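Local coordinates for protein DMATS type aromatic prenyltransferase (Micromonospora olivasterospora, PDB 6ZRY) that probably prenylates the indole ring of tryptophan at carbon 6 with a dimethylallyl group, as an aromatic prenyltransferase of the ABBA-barrel fold, at residues R256-S261 against Y274-P279; E69-T74 against V136-R141. One frame throughout, in Å; residues are numbered along the deposited sequence.

Contact 1: R256-S261 against Y274-P279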
loop_
_atom_site.group_PDB
_atom_site.type_symbol
_atom_site.label_atom_id
_atom_site.label_comp_id
_atom_site.label_asym_id
_atom_site.label_seq_id
_atom_site.Cartn_x
_atom_site.Cartn_y
_atom_site.Cartn_z
ATOM N N ARG A 256 -6.381 -11.159 9.655
ATOM C CA ARG A 256 -6.035 -9.809 9.197
ATOM C C ARG A 256 -7.188 -9.309 8.338
ATOM O O ARG A 256 -7.822 -10.094 7.626
ATOM C CB ARG A 256 -4.692 -9.804 8.490
ATOM C CG ARG A 256 -3.540 -10.094 9.430
ATOM C CD ARG A 256 -2.214 -9.896 8.745
ATOM N NE ARG A 256 -1.099 -10.403 9.522
ATOM C CZ ARG A 256 -0.448 -9.732 10.479
ATOM N NH1 ARG A 256 -0.804 -8.499 10.810
ATOM N NH2 ARG A 256 0.554 -10.320 11.113
ATOM N N PRO A 257 -7.548 -8.012 8.468
ATOM C CA PRO A 257 -8.785 -7.498 7.900
ATOM C C PRO A 257 -8.700 -7.235 6.392
ATOM O O PRO A 257 -7.652 -6.863 5.915
ATOM C CB PRO A 257 -8.982 -6.162 8.655
ATOM C CG PRO A 257 -7.587 -5.703 8.968
ATOM C CD PRO A 257 -6.811 -6.986 9.223
ATOM N N LEU A 258 -9.824 -7.376 5.707
ATOM C CA LEU A 258 -9.984 -6.877 4.336
ATOM C C LEU A 258 -9.840 -5.357 4.354
ATOM O O LEU A 258 -10.273 -4.710 5.343
ATOM C CB LEU A 258 -11.337 -7.281 3.773
ATOM C CG LEU A 258 -11.527 -8.775 3.534
ATOM C CD1 LEU A 258 -12.958 -9.060 3.176
ATOM C CD2 LEU A 258 -10.598 -9.280 2.445
ATOM N N VAL A 259 -9.317 -4.821 3.282
ATOM C CA VAL A 259 -9.146 -3.374 3.095
ATOM C C VAL A 259 -9.716 -3.015 1.747
ATOM O O VAL A 259 -9.483 -3.735 0.775
ATOM C CB VAL A 259 -7.687 -2.946 3.244
ATOM C CG1 VAL A 259 -7.487 -1.493 2.911
ATOM C CG2 VAL A 259 -7.170 -3.242 4.631
ATOM N N GLY A 260 -10.457 -1.940 1.703
ATOM C CA GLY A 260 -10.944 -1.372 0.451
ATOM C C GLY A 260 -10.390 -0.005 0.223
ATOM O O GLY A 260 -10.267 0.749 1.203
ATOM N N SER A 261 -10.121 0.350 -1.020
ATOM C CA SER A 261 -9.737 1.727 -1.384
ATOM C C SER A 261 -10.709 2.289 -2.416
ATOM O O SER A 261 -11.266 1.525 -3.212
ATOM C CB SER A 261 -8.306 1.834 -1.818
ATOM O OG SER A 261 -8.125 1.294 -3.095
ATOM N N TYR A 274 -12.252 1.367 -7.399
ATOM C CA TYR A 274 -12.290 0.558 -6.171
ATOM C C TYR A 274 -11.205 -0.504 -6.256
ATOM O O TYR A 274 -11.086 -1.123 -7.315
ATOM C CB TYR A 274 -13.641 -0.120 -6.002
ATOM C CG TYR A 274 -13.703 -0.980 -4.780
ATOM C CD1 TYR A 274 -13.871 -0.424 -3.533
ATOM C CD2 TYR A 274 -13.573 -2.363 -4.873
ATOM C CE1 TYR A 274 -13.904 -1.202 -2.396
ATOM C CE2 TYR A 274 -13.627 -3.159 -3.746
ATOM C CZ TYR A 274 -13.777 -2.578 -2.511
ATOM O OH TYR A 274 -13.823 -3.346 -1.394
ATOM N N SER A 275 -10.487 -0.739 -5.169
ATOM C CA SER A 275 -9.620 -1.930 -4.992
ATOM C C SER A 275 -9.974 -2.630 -3.698
ATOM O O SER A 275 -10.281 -1.954 -2.739
ATOM C CB SER A 275 -8.169 -1.589 -5.017
ATOM O OG SER A 275 -7.832 -1.044 -6.274
ATOM N N ILE A 276 -9.939 -3.942 -3.714
ATOM C CA ILE A 276 -10.046 -4.824 -2.531
ATOM C C ILE A 276 -8.658 -5.435 -2.302
ATOM O O ILE A 276 -8.019 -5.877 -3.294
ATOM C CB ILE A 276 -11.169 -5.877 -2.712
ATOM C CG1 ILE A 276 -11.297 -6.804 -1.507
ATOM C CG2 ILE A 276 -11.024 -6.692 -3.988
ATOM C CD1 ILE A 276 -11.785 -6.155 -0.267
ATOM N N TYR A 277 -8.194 -5.403 -1.070
ATOM C CA TYR A 277 -6.873 -5.905 -0.656
ATOM C C TYR A 277 -7.091 -7.020 0.329
ATOM O O TYR A 277 -7.587 -6.787 1.430
ATOM C CB TYR A 277 -5.999 -4.795 -0.058
ATOM C CG TYR A 277 -5.883 -3.550 -0.899
ATOM C CD1 TYR A 277 -6.914 -2.620 -0.923
ATOM C CD2 TYR A 277 -4.757 -3.274 -1.645
ATOM C CE1 TYR A 277 -6.854 -1.490 -1.707
ATOM C CE2 TYR A 277 -4.659 -2.129 -2.417
ATOM C CZ TYR A 277 -5.715 -1.231 -2.447
ATOM O OH TYR A 277 -5.651 -0.087 -3.197
ATOM N N VAL A 278 -6.781 -8.244 -0.085
ATOM C CA VAL A 278 -6.857 -9.412 0.798
ATOM C C VAL A 278 -5.474 -9.647 1.396
ATOM O O VAL A 278 -4.511 -9.917 0.649
ATOM C CB VAL A 278 -7.351 -10.659 0.046
ATOM C CG1 VAL A 278 -7.404 -11.868 0.952
ATOM C CG2 VAL A 278 -8.707 -10.409 -0.610
ATOM N N PRO A 279 -5.359 -9.676 2.742
ATOM C CA PRO A 279 -4.094 -10.010 3.413
ATOM C C PRO A 279 -3.946 -11.534 3.453
ATOM O O PRO A 279 -4.074 -12.174 4.522
ATOM C CB PRO A 279 -4.279 -9.374 4.776
ATOM C CG PRO A 279 -5.762 -9.573 5.049
ATOM C CD PRO A 279 -6.426 -9.371 3.713
#
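Tyr277 sets its CG opposite the carbonyl carbon (chi1 -51°), while Ser261 holds OG between its own backbone N and carbonyl carbon, and the two torsions turn the hydroxyls toward each other. Ser261 OG and Tyr277 OH lie 2.8 Å apart, a hydrogen bond in which either may donate. It runs diagonally, since the backbone partner of Ser261 is Ser275. The Tyr277 ring meets the other strand with its edge: Val259 O lies in the ring plane, 3.3 Å from Tyr277 CD1. That same oxygen accepts Tyr277 N at 2.8 Å, so one carbonyl both pairs the strands and borders the ring. At the next hydrogen-bonded pair, Ser275 N reaches Ser261 O at 3.1 Å.

These strands form an antiparallel hairpin in the barrel wall of the ABBA fold. Val259, Ser261, Ser275 and Tyr277 share one face, where Tyr277 touches the bound tryptophan; a phenylalanine in its place would probably leave Ser261 OG without its hydroxyl mate and the ring without the bond that ties it to strand 258-265. Leu258, Tyr274, Ile276 and Val278 turn to the other face, against helices 221-228 and 236-247. There Leu258 CD2 runs alongside Val278 CG2 at 3.8 Å. Gly260, lacking a side chain, lets Tyr274 OH come to 3.9 Å from its CA; a CB on Gly260 would lie about 3.0 Å from Tyr274 OH, a tight approach. Beyond the paired residues, Pro279 lays CG 3.6 Å from Arg256 CB, while the Arg256 guanidinium leads away to a salt bridge with Asp56.

Contact 2: E69-T74 against V136-R141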
loop_
_atom_site.group_PDB
_atom_site.type_symbol
_atom_site.label_atom_id
_atom_site.label_comp_id
_atom_site.label_asym_id
_atom_site.label_seq_id
_atom_site.Cartn_x
_atom_site.Cartn_y
_atom_site.Cartn_z
ATOM N N GLU A 69 -3.826 -4.903 -17.705
ATOM C CA GLU A 69 -4.294 -5.368 -19.046
ATOM C C GLU A 69 -3.593 -4.530 -20.122
ATOM O O GLU A 69 -3.696 -3.304 -20.053
ATOM C CB GLU A 69 -5.815 -5.235 -19.181
ATOM N N ALA A 70 -2.898 -5.168 -21.062
ATOM C CA ALA A 70 -2.180 -4.490 -22.173
ATOM C C ALA A 70 -1.362 -3.309 -21.622
ATOM O O ALA A 70 -1.701 -2.150 -21.938
ATOM C CB ALA A 70 -3.175 -4.037 -23.219
ATOM N N GLU A 71 -0.358 -3.613 -20.784
ATOM C CA GLU A 71 0.692 -2.680 -20.277
ATOM C C GLU A 71 1.683 -3.508 -19.461
ATOM O O GLU A 71 1.268 -4.405 -18.733
ATOM C CB GLU A 71 0.071 -1.544 -19.449
ATOM C CG GLU A 71 1.106 -0.661 -18.734
ATOM C CD GLU A 71 0.558 0.537 -17.971
ATOM O OE1 GLU A 71 1.388 1.368 -17.469
ATOM O OE2 GLU A 71 -0.689 0.647 -17.871
ATOM N N PRO A 72 3.015 -3.270 -19.560
ATOM C CA PRO A 72 3.980 -4.064 -18.801
ATOM C C PRO A 72 3.701 -3.901 -17.307
ATOM O O PRO A 72 3.028 -2.967 -16.926
ATOM C CB PRO A 72 5.344 -3.493 -19.200
ATOM C CG PRO A 72 5.072 -2.773 -20.517
ATOM C CD PRO A 72 3.655 -2.270 -20.412
ATOM N N PRO A 73 4.164 -4.799 -16.422
ATOM C CA PRO A 73 3.868 -4.667 -14.994
ATOM C C PRO A 73 4.473 -3.404 -14.361
ATOM O O PRO A 73 5.519 -2.974 -14.766
ATOM C CB PRO A 73 4.478 -5.926 -14.356
ATOM C CG PRO A 73 4.612 -6.894 -15.523
ATOM C CD PRO A 73 4.927 -6.011 -16.717
ATOM N N THR A 74 3.788 -2.870 -13.366
ATOM C CA THR A 74 4.215 -1.707 -12.586
ATOM C C THR A 74 4.847 -2.207 -11.277
ATOM O O THR A 74 4.204 -2.950 -10.562
ATOM C CB THR A 74 3.055 -0.750 -12.347
ATOM O OG1 THR A 74 2.545 -0.305 -13.607
ATOM C CG2 THR A 74 3.462 0.448 -11.525
ATOM N N VAL A 136 6.748 4.606 -7.618
ATOM C CA VAL A 136 6.054 3.850 -8.685
ATOM C C VAL A 136 6.936 3.819 -9.925
ATOM O O VAL A 136 7.234 4.893 -10.440
ATOM C CB VAL A 136 4.685 4.453 -8.985
ATOM C CG1 VAL A 136 3.953 3.667 -10.057
ATOM C CG2 VAL A 136 3.844 4.593 -7.715
ATOM N N PHE A 137 7.297 2.627 -10.385
ATOM C CA PHE A 137 8.266 2.390 -11.492
ATOM C C PHE A 137 7.605 1.607 -12.633
ATOM O O PHE A 137 6.919 0.621 -12.394
ATOM C CB PHE A 137 9.474 1.590 -11.001
ATOM C CG PHE A 137 10.085 2.066 -9.712
ATOM C CD1 PHE A 137 10.422 3.392 -9.534
ATOM C CD2 PHE A 137 10.356 1.174 -8.683
ATOM C CE1 PHE A 137 11.012 3.820 -8.353
ATOM C CE2 PHE A 137 10.959 1.601 -7.514
ATOM C CZ PHE A 137 11.272 2.922 -7.345
ATOM N N ARG A 138 7.861 2.016 -13.861
ATOM C CA ARG A 138 7.388 1.288 -15.070
ATOM C C ARG A 138 8.448 1.393 -16.141
ATOM O O ARG A 138 9.292 2.314 -16.040
ATOM C CB ARG A 138 6.089 1.869 -15.624
ATOM C CG ARG A 138 5.134 2.371 -14.559
ATOM C CD ARG A 138 3.982 3.142 -15.152
ATOM N NE ARG A 138 3.121 3.692 -14.116
ATOM C CZ ARG A 138 2.099 4.518 -14.338
ATOM N NH1 ARG A 138 1.798 4.909 -15.574
ATOM N NH2 ARG A 138 1.378 4.952 -13.315
ATOM N N SER A 139 8.410 0.473 -17.110
ATOM C CA SER A 139 9.113 0.609 -18.406
ATOM C C SER A 139 8.600 1.890 -19.070
ATOM O O SER A 139 7.377 2.100 -19.085
ATOM C CB SER A 139 8.925 -0.624 -19.291
ATOM O OG SER A 139 7.545 -0.886 -19.516
ATOM N N SER A 140 9.509 2.755 -19.504
ATOM C CA SER A 140 9.224 3.909 -20.390
ATOM C C SER A 140 8.528 5.046 -19.626
ATOM O O SER A 140 8.072 5.999 -20.305
ATOM C CB SER A 140 8.396 3.466 -21.573
ATOM O OG SER A 140 8.799 2.169 -22.006
ATOM N N ARG A 141 8.459 4.995 -18.280
ATOM C CA ARG A 141 7.991 6.158 -17.485
ATOM C C ARG A 141 9.024 6.520 -16.413
ATOM O O ARG A 141 9.675 5.617 -15.877
ATOM C CB ARG A 141 6.601 5.889 -16.904
ATOM C CG ARG A 141 5.591 5.416 -17.941
ATOM C CD ARG A 141 4.283 6.189 -17.928
ATOM N NE ARG A 141 3.547 6.004 -19.171
ATOM C CZ ARG A 141 3.428 6.930 -20.132
HETATM O O HOH W 1 7.312 -2.229 -16.515
#
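Thr74 and Arg138 lie side by side and point the same way, where strands 71-79 and 131-138, antiparallel neighbours in the barrel sheet, begin to part. The short segment axes come no closer than 6.3 Å and run at 146°, and just beyond them the chain reverses through a type II turn from Arg138 to Arg141, joining the hairpin of strands 131-138 and 141-149. Thr74 divides its two branches between different neighbours. Its side chain crosses that of Val136 obliquely, and CG2, anti to the backbone N, meets Val136 CG1 at 3.6 Å. OG1 instead lies along the aliphatic part of Arg138, 3.8 Å from its CG, and has its hydrogen bond with Asn68 ND2. Between the backbones, Thr74 CA and Phe137 O are 3.6 Å apart in a CA-H...O contact.

Glu71 and Arg138, both with extended chains, are turned against each other rather than paired: the carboxylate and guanidinium planes stand 71° apart. Glu71 OE1 is 4.0 Å from Arg138 NH1 but well out of the guanidinium plane, and no N-H points at it. Any attraction is therefore probably electrostatic and weak, and the salt bridge of Arg138 is made by NH2 to Glu144. Arg138 NE is buried here with no polar partner. Farther out, Ser139 OG lies against CB and CG of Pro72, 3.3 Å from CG. The gap between the splayed backbones is bridged by a water, which donates to Pro73 O at 2.6 Å and accepts from Ser139 N at 3.0 Å.

Contacts 1 and 2 join strands of the same antiparallel sheet but share no strand, and their centres are 23 Å apart, with nearest atoms about 12 Å from each other. Contact 1 is nearly all buried, its centre about 10 Å from the centre of the chain, and one of its side chains touches the bound tryptophan. Contact 2, its centre about 17 Å from the chain centre, is only partly buried and lies at strand ends away from the ligand. The chemistry follows: direct backbone pairing between sequence-close hairpin strands, 514 Å² buried, in 256-261 with 274-279; a water bridge, methyl packing and loose charge attraction, 256 Å² buried, in 69-74 with 136-141.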